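Local coordinates for sensor protein (Geobacter sulfurreducens, PDB 3H7M) that supplies the sensor domain, similar to periplasmic binding proteins, of a membrane histidine kinase that probably phosphorylates a protein histidine with ATP, at residues G31-Y36 against V52-G57; G35-L40 against V73-S78; E39-I44 against Y193-R198; E61-L66 against R85-T90; L151-L154 against G158-Y161. One frame throughout, in Å; residues are numbered along the deposited sequence.

How the contacts relate
Contacts 1 to 4 gather in the lobe built round strands 52-57, 13-18 and 73-78, whereas contact 5 lies in the other lobe, its centre about 27 to 32 Å from theirs. Helix 36-48 ties the first three together: contact 1 holds the segment before it against the strand after it, and contacts 2 and 3, centred about 5 Å apart, both start from this helix and pack its successive turns on neighbouring strands 73-78 and 181-198. Contacts 4 and 5 are nested along the chain inside the long loop that contact 3 closes. Strands 87-103 (contact 4) and 181-198 run on into the second lobe, giving the two-lobed plan of periplasmic binding proteins.

Contact 1 (G31-Y36 against V52-G57); sequences GKPAGY and VEFRLG
Pro33 rests on Phe54 and Leu56, bringing the short strand 33-34 up to strand 52-57, which is the outermost strand on its side of the large mixed sheet. Phe54 can be followed outward. Its CB lies 3.9 Å from Pro33 CG, and one step on, Phe54 CG is 4.1 Å from Pro33 CB. Along the near flank of the ring, Phe54 CD2 still touches Pro33 CB, at 4.2 Å. With CG anti to the carbonyl carbon (chi1 -72°), the ring then runs past the proline to helix 36-48, where Phe54 CZ comes within 3.6 Å of Thr41 CG2 and Phe54 CE2 lies beside the side chain of Arg42. The proline meets the ring obliquely. Leu56, two residues along the strand and pointing the same way, adds a methyl group: its CD1 is 4.0 Å from Pro33 CA. A proline suits this place because its compact, rigid ring offers carbon to both neighbours at little entropic cost. Arg55, on the other side of the strand, bridges to Glu53 instead. Pro33, Phe54 and Leu56 thus meet through carbon alone, so shape and the exclusion of water, rather than directional bonds, hold this side of strand 33-34 against strand 52-57.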
# COMPACT_ATOMS: atom_id res chain seq x y z
N GLY A 31 8.02 14.19 -11.18
CA GLY A 31 8.90 14.02 -10.02
C GLY A 31 8.26 14.41 -8.69
O GLY A 31 8.94 14.50 -7.67
N LYS A 32 6.94 14.61 -8.70
CA LYS A 32 6.21 15.02 -7.50
C LYS A 32 5.50 13.91 -6.72
O LYS A 32 4.96 12.96 -7.30
CB LYS A 32 5.15 16.05 -7.89
CG LYS A 32 5.53 16.98 -9.01
CD LYS A 32 4.29 17.70 -9.54
CE LYS A 32 4.65 18.74 -10.60
NZ LYS A 32 3.43 19.40 -11.14
N PRO A 33 5.47 14.04 -5.38
CA PRO A 33 4.81 13.06 -4.51
C PRO A 33 3.34 13.19 -4.90
O PRO A 33 2.84 14.30 -5.02
CB PRO A 33 5.07 13.62 -3.11
CG PRO A 33 6.31 14.44 -3.27
CD PRO A 33 6.05 15.13 -4.58
N ALA A 34 2.65 12.08 -5.10
CA ALA A 34 1.26 12.12 -5.53
C ALA A 34 0.44 10.94 -5.02
O ALA A 34 0.98 9.93 -4.55
CB ALA A 34 1.19 12.16 -7.08
N GLY A 35 -0.87 11.08 -5.13
CA GLY A 35 -1.74 10.00 -4.71
C GLY A 35 -2.65 10.28 -3.55
O GLY A 35 -2.52 11.31 -2.88
N TYR A 36 -3.58 9.34 -3.34
CA TYR A 36 -4.56 9.38 -2.27
C TYR A 36 -3.88 9.67 -0.91
O TYR A 36 -4.26 10.59 -0.22
CB TYR A 36 -5.29 8.03 -2.23
CG TYR A 36 -6.22 7.80 -1.06
CD1 TYR A 36 -5.89 6.87 -0.05
CD2 TYR A 36 -7.45 8.47 -0.97
CE1 TYR A 36 -6.80 6.61 1.02
CE2 TYR A 36 -8.34 8.22 0.08
CZ TYR A 36 -8.02 7.29 1.07
OH TYR A 36 -8.93 6.99 2.08
N VAL A 52 5.10 19.21 6.59
CA VAL A 52 5.57 17.88 6.21
C VAL A 52 6.49 17.87 5.00
O VAL A 52 6.38 18.71 4.11
CB VAL A 52 4.36 16.97 5.88
CG1 VAL A 52 3.47 16.82 7.08
CG2 VAL A 52 3.57 17.56 4.72
N GLU A 53 7.40 16.90 4.97
CA GLU A 53 8.32 16.72 3.86
C GLU A 53 8.06 15.29 3.42
O GLU A 53 8.06 14.39 4.25
CB GLU A 53 9.77 16.84 4.31
CG GLU A 53 10.77 16.69 3.18
CD GLU A 53 12.20 16.49 3.66
OE1 GLU A 53 12.65 17.24 4.56
OE2 GLU A 53 12.88 15.58 3.13
N PHE A 54 7.82 15.07 2.13
CA PHE A 54 7.58 13.71 1.66
C PHE A 54 8.88 13.10 1.18
O PHE A 54 9.66 13.74 0.49
CB PHE A 54 6.56 13.70 0.50
CG PHE A 54 5.14 13.99 0.93
CD1 PHE A 54 4.36 12.99 1.52
CD2 PHE A 54 4.57 15.24 0.71
CE1 PHE A 54 3.02 13.23 1.88
CE2 PHE A 54 3.24 15.50 1.06
CZ PHE A 54 2.46 14.49 1.65
N ARG A 55 9.12 11.87 1.61
CA ARG A 55 10.31 11.14 1.19
C ARG A 55 9.83 9.75 0.76
O ARG A 55 9.84 8.80 1.55
CB ARG A 55 11.33 11.02 2.32
CG ARG A 55 12.12 12.29 2.57
CD ARG A 55 13.10 12.09 3.72
NE ARG A 55 13.74 13.34 4.14
CZ ARG A 55 14.50 13.45 5.23
NH1 ARG A 55 14.73 12.39 6.00
NH2 ARG A 55 15.04 14.63 5.55
N LEU A 56 9.38 9.65 -0.48
CA LEU A 56 8.89 8.38 -0.98
C LEU A 56 10.08 7.59 -1.51
O LEU A 56 10.96 8.15 -2.15
CB LEU A 56 7.88 8.60 -2.10
CG LEU A 56 6.64 9.42 -1.74
CD1 LEU A 56 5.73 9.53 -2.95
CD2 LEU A 56 5.93 8.75 -0.57
N GLY A 57 10.10 6.29 -1.23
CA GLY A 57 11.22 5.51 -1.72
C GLY A 57 10.89 4.06 -1.96
O GLY A 57 9.72 3.69 -2.10

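Contact 2 (G35-L40 against V73-S78); sequences GYNVEL and VLQGIS
Asn37 and Gln75 bring the two backbones closest, their CA atoms 6.1 Å apart, where the first turn of helix 36-48 faces the corner that strand 73-78 makes at Gln75 and Gly76. The side chain of Gln75, extended beyond CG (chi2 168°), reaches across the first turn of the helix, and Asn37 CB stands over the face of its amide, 3.5 Å from Gln75 CD. Farther out, Gln75 NE2 lies 3.8 Å from Val38 CG2. Asn37 ND2 comes 3.6 Å from Gly76 CA, leaving no room for a side chain, and glycine suits the corner. Three of the buried polar atoms find partners nearby: Gln75 NE2 and Asn37 ND2 both bond to Glu25 OE1, Asn37 ND2 also to Tyr193 OH, and Gln75 OE1 to Thr41 OG1. The approach of Gln75 OE1 to Asn37 O, 3.3 Å, joins two acceptors and is no bond; Thr41 OG1 partners both. A leucine in place of Gln75 would probably leave Glu25 short of a donor and Thr41 without one of its partners. The contact lies deep in the first lobe, with His93 of strand 87-103 against Asn37, Tyr195 of strand 181-198 beside Gln75, and helix 220-227 against Tyr36 and Leu40.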
# COMPACT_ATOMS: atom_id res chain seq x y z
N GLY A 35 -0.87 11.08 -5.13
CA GLY A 35 -1.74 10.00 -4.71
C GLY A 35 -2.65 10.28 -3.55
O GLY A 35 -2.52 11.31 -2.88
N TYR A 36 -3.58 9.34 -3.34
CA TYR A 36 -4.56 9.38 -2.27
C TYR A 36 -3.88 9.67 -0.91
O TYR A 36 -4.26 10.59 -0.22
CB TYR A 36 -5.29 8.03 -2.23
CG TYR A 36 -6.22 7.80 -1.06
CD1 TYR A 36 -5.89 6.87 -0.05
CD2 TYR A 36 -7.45 8.47 -0.97
CE1 TYR A 36 -6.80 6.61 1.02
CE2 TYR A 36 -8.34 8.22 0.08
CZ TYR A 36 -8.02 7.29 1.07
OH TYR A 36 -8.93 6.99 2.08
N ASN A 37 -2.85 8.89 -0.57
CA ASN A 37 -2.14 9.06 0.69
C ASN A 37 -1.61 10.47 0.84
O ASN A 37 -1.80 11.12 1.88
CB ASN A 37 -0.97 8.06 0.81
CG ASN A 37 -1.43 6.58 0.83
OD1 ASN A 37 -2.62 6.26 0.81
ND2 ASN A 37 -0.47 5.67 0.87
N VAL A 38 -0.96 10.95 -0.21
CA VAL A 38 -0.36 12.28 -0.26
C VAL A 38 -1.39 13.38 -0.02
O VAL A 38 -1.21 14.27 0.81
CB VAL A 38 0.35 12.45 -1.63
CG1 VAL A 38 0.81 13.88 -1.86
CG2 VAL A 38 1.56 11.52 -1.67
N GLU A 39 -2.48 13.30 -0.73
CA GLU A 39 -3.53 14.26 -0.59
C GLU A 39 -4.09 14.21 0.84
O GLU A 39 -4.38 15.24 1.46
CB GLU A 39 -4.62 13.91 -1.60
CG GLU A 39 -5.33 15.09 -2.16
CD GLU A 39 -5.92 14.80 -3.52
OE1 GLU A 39 -5.16 14.26 -4.36
OE2 GLU A 39 -7.12 15.12 -3.72
N LEU A 40 -4.23 13.00 1.36
CA LEU A 40 -4.74 12.80 2.71
C LEU A 40 -3.77 13.44 3.72
O LEU A 40 -4.15 14.21 4.59
CB LEU A 40 -4.87 11.30 2.97
CG LEU A 40 -6.17 10.85 3.63
CD1 LEU A 40 -7.36 11.53 2.96
CD2 LEU A 40 -6.29 9.34 3.51
N VAL A 73 7.02 9.10 9.93
CA VAL A 73 5.75 8.40 9.78
C VAL A 73 5.56 7.81 8.38
O VAL A 73 6.13 8.30 7.39
CB VAL A 73 4.59 9.37 10.06
CG1 VAL A 73 4.75 10.61 9.21
CG2 VAL A 73 3.26 8.70 9.77
N LEU A 74 4.75 6.77 8.30
CA LEU A 74 4.46 6.13 7.03
C LEU A 74 2.98 6.39 6.84
O LEU A 74 2.18 6.05 7.72
CB LEU A 74 4.75 4.63 7.08
CG LEU A 74 6.21 4.25 7.35
CD1 LEU A 74 6.35 2.77 7.16
CD2 LEU A 74 7.17 4.99 6.42
N GLN A 75 2.63 6.99 5.70
CA GLN A 75 1.24 7.34 5.41
C GLN A 75 0.37 6.21 4.94
O GLN A 75 -0.84 6.30 5.00
CB GLN A 75 1.17 8.47 4.36
CG GLN A 75 2.27 8.44 3.29
CD GLN A 75 2.01 9.38 2.12
OE1 GLN A 75 1.46 10.48 2.28
NE2 GLN A 75 2.43 8.96 0.94
N GLY A 76 0.98 5.13 4.47
CA GLY A 76 0.18 4.03 3.97
C GLY A 76 0.76 2.65 4.21
O GLY A 76 1.55 2.14 3.42
N ILE A 77 0.35 2.04 5.31
CA ILE A 77 0.85 0.72 5.62
C ILE A 77 -0.24 -0.14 6.20
O ILE A 77 -1.08 0.31 6.98
CB ILE A 77 2.02 0.80 6.59
CG1 ILE A 77 2.49 -0.60 6.94
CG2 ILE A 77 1.61 1.57 7.82
CD1 ILE A 77 3.76 -0.63 7.77
N SER A 78 -0.24 -1.40 5.76
CA SER A 78 -1.23 -2.37 6.19
C SER A 78 -0.92 -2.89 7.59
O SER A 78 0.23 -3.11 7.94
CB SER A 78 -1.27 -3.54 5.21
OG SER A 78 -1.96 -3.19 4.02

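Contact 3 (E39-I44 against Y193-R198); sequences ELTRAI and YGYAVR
Tyr195 spans the gap to Thr41 and Ile44, joining helix 36-48 to strand 181-198 in the helix-on-sheet layering of a periplasmic binding protein lobe. The short segments run 11.0 Å apart at an angle of 55°, too far for backbones or small side chains to meet, and a tyrosine is long enough to fill the space and polar enough at its tip to bond. Its CG lies anti to the carbonyl carbon (chi1 -61°), which sends the ring straight at the helix. There Tyr195 OH donates a hydrogen bond of 2.8 Å to Thr41 OG1. The threonine oxygen lies at the ring's edge, in its plane, so the phenol proton can point at it while staying in the plane the ring prefers. Having accepted from the tyrosine, Thr41 OG1 has its own proton to offer the acceptors of contact 2; a hydroxyl, able both to give and to accept, is well fitted to this buried junction. The bulk of the ring is held by others of the chain: Phe208 stacks on it and His93 meets it at a steep angle. Ile44, one turn beyond Leu40, comes from the direction opposite to the tyrosine. Its extended CG1 branch (chi2 179°) brings CD1 obliquely to the ring, 3.7 Å from Tyr195 CE1.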
# COMPACT_ATOMS: atom_id res chain seq x y z
N GLU A 39 -2.48 13.30 -0.73
CA GLU A 39 -3.53 14.26 -0.59
C GLU A 39 -4.09 14.21 0.84
O GLU A 39 -4.38 15.24 1.46
CB GLU A 39 -4.62 13.91 -1.60
CG GLU A 39 -5.33 15.09 -2.16
CD GLU A 39 -5.92 14.80 -3.52
OE1 GLU A 39 -5.16 14.26 -4.36
OE2 GLU A 39 -7.12 15.12 -3.72
N LEU A 40 -4.23 13.00 1.36
CA LEU A 40 -4.74 12.80 2.71
C LEU A 40 -3.77 13.44 3.72
O LEU A 40 -4.15 14.21 4.59
CB LEU A 40 -4.87 11.30 2.97
CG LEU A 40 -6.17 10.85 3.63
CD1 LEU A 40 -7.36 11.53 2.96
CD2 LEU A 40 -6.29 9.34 3.51
N THR A 41 -2.50 13.10 3.58
CA THR A 41 -1.48 13.65 4.45
C THR A 41 -1.42 15.17 4.35
O THR A 41 -1.31 15.84 5.36
CB THR A 41 -0.13 13.09 4.10
OG1 THR A 41 -0.12 11.70 4.42
CG2 THR A 41 0.98 13.83 4.88
N ARG A 42 -1.48 15.72 3.14
CA ARG A 42 -1.42 17.16 3.03
C ARG A 42 -2.63 17.77 3.70
O ARG A 42 -2.52 18.80 4.37
CB ARG A 42 -1.38 17.64 1.58
CG ARG A 42 -0.05 17.39 0.87
CD ARG A 42 0.11 18.28 -0.36
NE ARG A 42 1.39 18.06 -1.03
CZ ARG A 42 1.51 17.46 -2.21
NH1 ARG A 42 0.44 17.02 -2.86
NH2 ARG A 42 2.71 17.29 -2.75
N ALA A 43 -3.78 17.12 3.54
CA ALA A 43 -4.98 17.68 4.14
C ALA A 43 -4.86 17.65 5.66
O ALA A 43 -5.25 18.60 6.33
CB ALA A 43 -6.23 16.94 3.69
N ILE A 44 -4.32 16.56 6.20
CA ILE A 44 -4.16 16.42 7.64
C ILE A 44 -3.17 17.48 8.16
O ILE A 44 -3.41 18.13 9.18
CB ILE A 44 -3.64 15.01 7.99
CG1 ILE A 44 -4.79 14.00 7.93
CG2 ILE A 44 -2.97 15.01 9.35
CD1 ILE A 44 -4.36 12.56 8.25
N TYR A 193 -5.40 -0.35 6.10
CA TYR A 193 -4.26 0.47 5.65
C TYR A 193 -4.30 1.92 6.17
O TYR A 193 -5.32 2.62 6.05
CB TYR A 193 -4.29 0.43 4.11
CG TYR A 193 -3.14 1.02 3.35
CD1 TYR A 193 -2.01 0.26 3.05
CD2 TYR A 193 -3.24 2.31 2.81
CE1 TYR A 193 -1.00 0.77 2.22
CE2 TYR A 193 -2.24 2.84 1.97
CZ TYR A 193 -1.13 2.07 1.68
OH TYR A 193 -0.14 2.62 0.90
N GLY A 194 -3.19 2.39 6.74
CA GLY A 194 -3.22 3.75 7.27
C GLY A 194 -1.88 4.27 7.73
O GLY A 194 -0.84 3.75 7.33
N TYR A 195 -1.88 5.31 8.55
CA TYR A 195 -0.59 5.82 9.00
C TYR A 195 -0.02 4.95 10.10
O TYR A 195 -0.73 4.15 10.72
CB TYR A 195 -0.71 7.25 9.53
CG TYR A 195 -1.20 8.25 8.51
CD1 TYR A 195 -2.56 8.39 8.25
CD2 TYR A 195 -0.30 9.04 7.80
CE1 TYR A 195 -3.01 9.28 7.30
CE2 TYR A 195 -0.74 9.94 6.86
CZ TYR A 195 -2.10 10.05 6.60
OH TYR A 195 -2.54 10.93 5.63
N ALA A 196 1.28 5.12 10.32
CA ALA A 196 2.00 4.40 11.35
C ALA A 196 3.26 5.21 11.71
O ALA A 196 3.86 5.86 10.85
CB ALA A 196 2.38 3.04 10.84
N VAL A 197 3.62 5.17 13.00
CA VAL A 197 4.78 5.88 13.54
C VAL A 197 5.55 4.95 14.47
O VAL A 197 5.04 3.89 14.85
CB VAL A 197 4.36 7.11 14.36
CG1 VAL A 197 4.04 8.27 13.43
CG2 VAL A 197 3.14 6.78 15.21
N ARG A 198 6.78 5.34 14.84
CA ARG A 198 7.62 4.53 15.73
C ARG A 198 6.91 4.13 17.02
O ARG A 198 6.19 4.93 17.61
CB ARG A 198 8.90 5.28 16.10
CG ARG A 198 9.98 5.28 15.02
CD ARG A 198 11.25 5.97 15.49
NE ARG A 198 11.05 7.40 15.71
CZ ARG A 198 10.79 8.28 14.74
NH1 ARG A 198 10.70 7.88 13.48
NH2 ARG A 198 10.62 9.56 15.03

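Contact 4 (E61-L66 against R85-T90); sequences EMFSAL and RQIDFT. With NA (sodium ion), chain B.
Leu66, on the second turn of helix 62-67, and Ile87, at the start of strand 87-103, mark the nearest backbone approach, with CA atoms 8.4 Å apart. Leu66 CD1 touches Ile87 CG2 at 3.7 Å, the two branched chains meeting at about a right angle. Phe63, one turn earlier, has its CG anti to the backbone N (chi1 -165°), and this swings the ring across to the strand, where Phe63 CE1 packs obliquely on Ile87 CD1 at 3.5 Å. Ile87 can serve both because its CG1 takes the crowded position (chi1 65°): CD1 goes to the phenylalanine, while CG2 sits between Leu66 and the same ring. At the ring's outer edge, Gln86 OE1 lies in the ring plane, 3.3 Å from Phe63 CE2, with ring and amide planes 22° apart; an oxygen suits a ring's weakly positive hydrogens, and Lys67 NZ also bonds to it. Strand 87-103 is one of the long strands joining the two lobes of the binding-protein fold, and its backbone pairs with strand 181-198. Asp88 points away from the helix, and its OD1 binds the sodium ion at 2.7 Å. Ala84 O, Gln199 OE1 and a water are the other ligands.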
# COMPACT_ATOMS: atom_id res chain seq x y z
N GLU A 61 12.59 -0.63 2.37
CA GLU A 61 13.39 0.06 3.37
C GLU A 61 12.62 1.10 4.17
O GLU A 61 13.18 1.73 5.07
CB GLU A 61 14.57 0.73 2.68
CG GLU A 61 14.16 1.60 1.53
CD GLU A 61 15.23 2.60 1.16
OE1 GLU A 61 15.00 3.40 0.23
OE2 GLU A 61 16.30 2.58 1.81
N MET A 62 11.34 1.27 3.87
CA MET A 62 10.57 2.26 4.59
C MET A 62 10.23 1.82 6.00
O MET A 62 10.09 2.65 6.90
CB MET A 62 9.31 2.62 3.79
CG MET A 62 9.64 3.32 2.47
SD MET A 62 10.99 4.56 2.60
CE MET A 62 10.23 6.02 1.90
N PHE A 63 10.11 0.52 6.21
CA PHE A 63 9.80 0.04 7.54
C PHE A 63 11.02 0.35 8.39
O PHE A 63 10.93 0.86 9.50
CB PHE A 63 9.56 -1.47 7.53
CG PHE A 63 8.90 -1.98 8.77
CD1 PHE A 63 7.58 -1.64 9.05
CD2 PHE A 63 9.59 -2.80 9.66
CE1 PHE A 63 6.96 -2.11 10.21
CE2 PHE A 63 8.98 -3.28 10.82
CZ PHE A 63 7.66 -2.93 11.10
N SER A 64 12.19 0.03 7.83
CA SER A 64 13.43 0.27 8.53
C SER A 64 13.54 1.75 8.87
O SER A 64 13.65 2.12 10.04
CB SER A 64 14.62 -0.15 7.66
OG SER A 64 15.84 -0.02 8.36
N ALA A 65 13.49 2.60 7.84
CA ALA A 65 13.60 4.04 8.01
C ALA A 65 12.64 4.65 9.04
O ALA A 65 12.91 5.72 9.58
CB ALA A 65 13.41 4.73 6.66
N LEU A 66 11.52 3.98 9.31
CA LEU A 66 10.60 4.50 10.32
C LEU A 66 11.31 4.28 11.66
O LEU A 66 11.57 5.22 12.40
CB LEU A 66 9.27 3.72 10.32
CG LEU A 66 7.99 4.48 10.71
CD1 LEU A 66 7.01 3.50 11.31
CD2 LEU A 66 8.25 5.59 11.71
N ARG A 85 3.73 -5.10 16.62
CA ARG A 85 4.76 -5.34 17.63
C ARG A 85 5.99 -4.44 17.53
O ARG A 85 6.90 -4.55 18.35
CB ARG A 85 5.22 -6.80 17.57
CG ARG A 85 4.44 -7.74 18.46
CD ARG A 85 5.20 -9.05 18.69
NE ARG A 85 4.93 -10.05 17.66
CZ ARG A 85 3.75 -10.63 17.48
NH1 ARG A 85 2.73 -10.31 18.27
NH2 ARG A 85 3.60 -11.54 16.53
N GLN A 86 6.03 -3.56 16.54
CA GLN A 86 7.20 -2.70 16.39
C GLN A 86 6.90 -1.25 16.02
O GLN A 86 7.80 -0.40 16.05
CB GLN A 86 8.14 -3.28 15.34
CG GLN A 86 8.47 -4.73 15.55
CD GLN A 86 9.69 -5.13 14.78
OE1 GLN A 86 9.75 -4.96 13.56
NE2 GLN A 86 10.70 -5.65 15.48
N ILE A 87 5.66 -0.98 15.65
CA ILE A 87 5.25 0.37 15.29
C ILE A 87 3.80 0.53 15.69
O ILE A 87 3.08 -0.46 15.88
CB ILE A 87 5.38 0.62 13.77
CG1 ILE A 87 4.41 -0.28 13.00
CG2 ILE A 87 6.82 0.37 13.32
CD1 ILE A 87 4.45 -0.07 11.49
N ASP A 88 3.35 1.77 15.83
CA ASP A 88 1.97 1.96 16.23
C ASP A 88 1.18 2.47 15.04
O ASP A 88 1.64 3.33 14.30
CB ASP A 88 1.90 2.95 17.40
CG ASP A 88 2.80 2.54 18.57
OD1 ASP A 88 3.06 1.32 18.73
OD2 ASP A 88 3.25 3.42 19.33
N PHE A 89 0.01 1.89 14.85
CA PHE A 89 -0.86 2.25 13.75
C PHE A 89 -1.99 3.11 14.24
O PHE A 89 -2.50 2.92 15.35
CB PHE A 89 -1.49 1.02 13.11
CG PHE A 89 -0.51 0.12 12.44
CD1 PHE A 89 0.46 -0.55 13.18
CD2 PHE A 89 -0.56 -0.08 11.05
CE1 PHE A 89 1.38 -1.40 12.55
CE2 PHE A 89 0.35 -0.93 10.42
CZ PHE A 89 1.33 -1.59 11.17
N THR A 90 -2.40 4.06 13.39
CA THR A 90 -3.52 4.91 13.72
C THR A 90 -4.67 4.10 13.16
O THR A 90 -4.45 3.03 12.60
CB THR A 90 -3.46 6.20 12.93
OG1 THR A 90 -3.45 5.89 11.52
CG2 THR A 90 -2.22 6.99 13.28
NA NA B . 1.84 -1.03 18.60
O HOH W 1 2.67 -2.62 20.99

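Contact 5 (L151-L154 against G158-Y161); sequences LRLL and GCDY
Leu153 and Leu154, in the last turn of helix 147-155, receive Gly158 and Cys159 as the chain folds back, in the beta-alpha-beta crossover where the helix links strand 141-144 to the parallel strand 161-165. Leu153 O accepts a bond of 2.7 Å from Gly158 N. This link spans five positions, and it turns the chain sharply out of the helix. The Leu153 side chain, with CG anti to the backbone N (chi1 -178°), lies over the new direction of the chain. Its CD1 is 3.4 Å from Gly158 CA, too near to admit a CB, so glycine is needed, and its CD2 is 3.5 Å from Cys159 SG. Replacing Leu153 by an alanine is likely to open a gap above Gly158 and leave the Cys159 sulfur without its methyl neighbour. Leu154 follows, its backbone N 3.5 Å from Cys159 SG, a small sulfur that fits beside the last turn. Leu154 O and Cys159 O both bond to Arg103, which pins the exit loop. The leucine then reaches along that loop, placing Leu154 CD1 3.5 Å from Tyr161 CA.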
# COMPACT_ATOMS: atom_id res chain seq x y z
N LEU A 151 3.23 -7.77 -11.90
CA LEU A 151 2.29 -7.82 -13.01
C LEU A 151 2.97 -7.84 -14.39
O LEU A 151 2.45 -8.41 -15.33
CB LEU A 151 1.30 -6.66 -12.88
CG LEU A 151 0.42 -6.79 -11.61
CD1 LEU A 151 -0.46 -5.57 -11.44
CD2 LEU A 151 -0.46 -8.04 -11.70
N ARG A 152 4.14 -7.24 -14.50
CA ARG A 152 4.85 -7.24 -15.76
C ARG A 152 5.31 -8.65 -16.07
O ARG A 152 5.21 -9.09 -17.21
CB ARG A 152 6.05 -6.31 -15.69
CG ARG A 152 5.66 -4.86 -15.75
CD ARG A 152 6.76 -3.93 -15.32
NE ARG A 152 6.23 -2.56 -15.21
CZ ARG A 152 6.64 -1.66 -14.31
NH1 ARG A 152 7.58 -1.98 -13.44
NH2 ARG A 152 6.12 -0.44 -14.30
N LEU A 153 5.82 -9.35 -15.06
CA LEU A 153 6.31 -10.71 -15.25
C LEU A 153 5.16 -11.59 -15.67
O LEU A 153 5.28 -12.42 -16.57
CB LEU A 153 6.92 -11.25 -13.97
CG LEU A 153 7.50 -12.66 -14.13
CD1 LEU A 153 8.77 -12.59 -14.94
CD2 LEU A 153 7.80 -13.27 -12.76
N LEU A 154 4.03 -11.42 -15.02
CA LEU A 154 2.88 -12.21 -15.40
C LEU A 154 2.52 -11.92 -16.87
O LEU A 154 2.27 -12.83 -17.66
CB LEU A 154 1.71 -11.83 -14.53
CG LEU A 154 0.41 -12.56 -14.80
CD1 LEU A 154 0.55 -14.06 -14.41
CD2 LEU A 154 -0.69 -11.89 -13.97
N GLY A 158 6.21 -14.70 -17.74
CA GLY A 158 7.33 -15.05 -16.88
C GLY A 158 6.99 -15.76 -15.57
O GLY A 158 7.90 -16.08 -14.80
N CYS A 159 5.70 -15.99 -15.30
CA CYS A 159 5.25 -16.68 -14.10
C CYS A 159 3.81 -17.08 -14.40
O CYS A 159 3.30 -16.72 -15.46
CB CYS A 159 5.34 -15.77 -12.85
SG CYS A 159 4.46 -14.18 -12.90
N ASP A 160 3.15 -17.82 -13.51
CA ASP A 160 1.79 -18.25 -13.81
C ASP A 160 0.67 -17.40 -13.29
O ASP A 160 -0.40 -17.32 -13.90
CB ASP A 160 1.55 -19.69 -13.32
CG ASP A 160 2.54 -20.68 -13.90
OD1 ASP A 160 2.76 -20.66 -15.14
OD2 ASP A 160 3.09 -21.49 -13.12
N TYR A 161 0.88 -16.79 -12.13
CA TYR A 161 -0.14 -15.94 -11.53
C TYR A 161 0.59 -14.90 -10.76
O TYR A 161 1.81 -15.01 -10.55
CB TYR A 161 -1.01 -16.72 -10.56
CG TYR A 161 -1.89 -17.73 -11.22
CD1 TYR A 161 -3.12 -17.36 -11.75
CD2 TYR A 161 -1.47 -19.06 -11.36
CE1 TYR A 161 -3.92 -18.29 -12.41
CE2 TYR A 161 -2.26 -20.00 -12.03
CZ TYR A 161 -3.48 -19.61 -12.55
OH TYR A 161 -4.28 -20.52 -13.20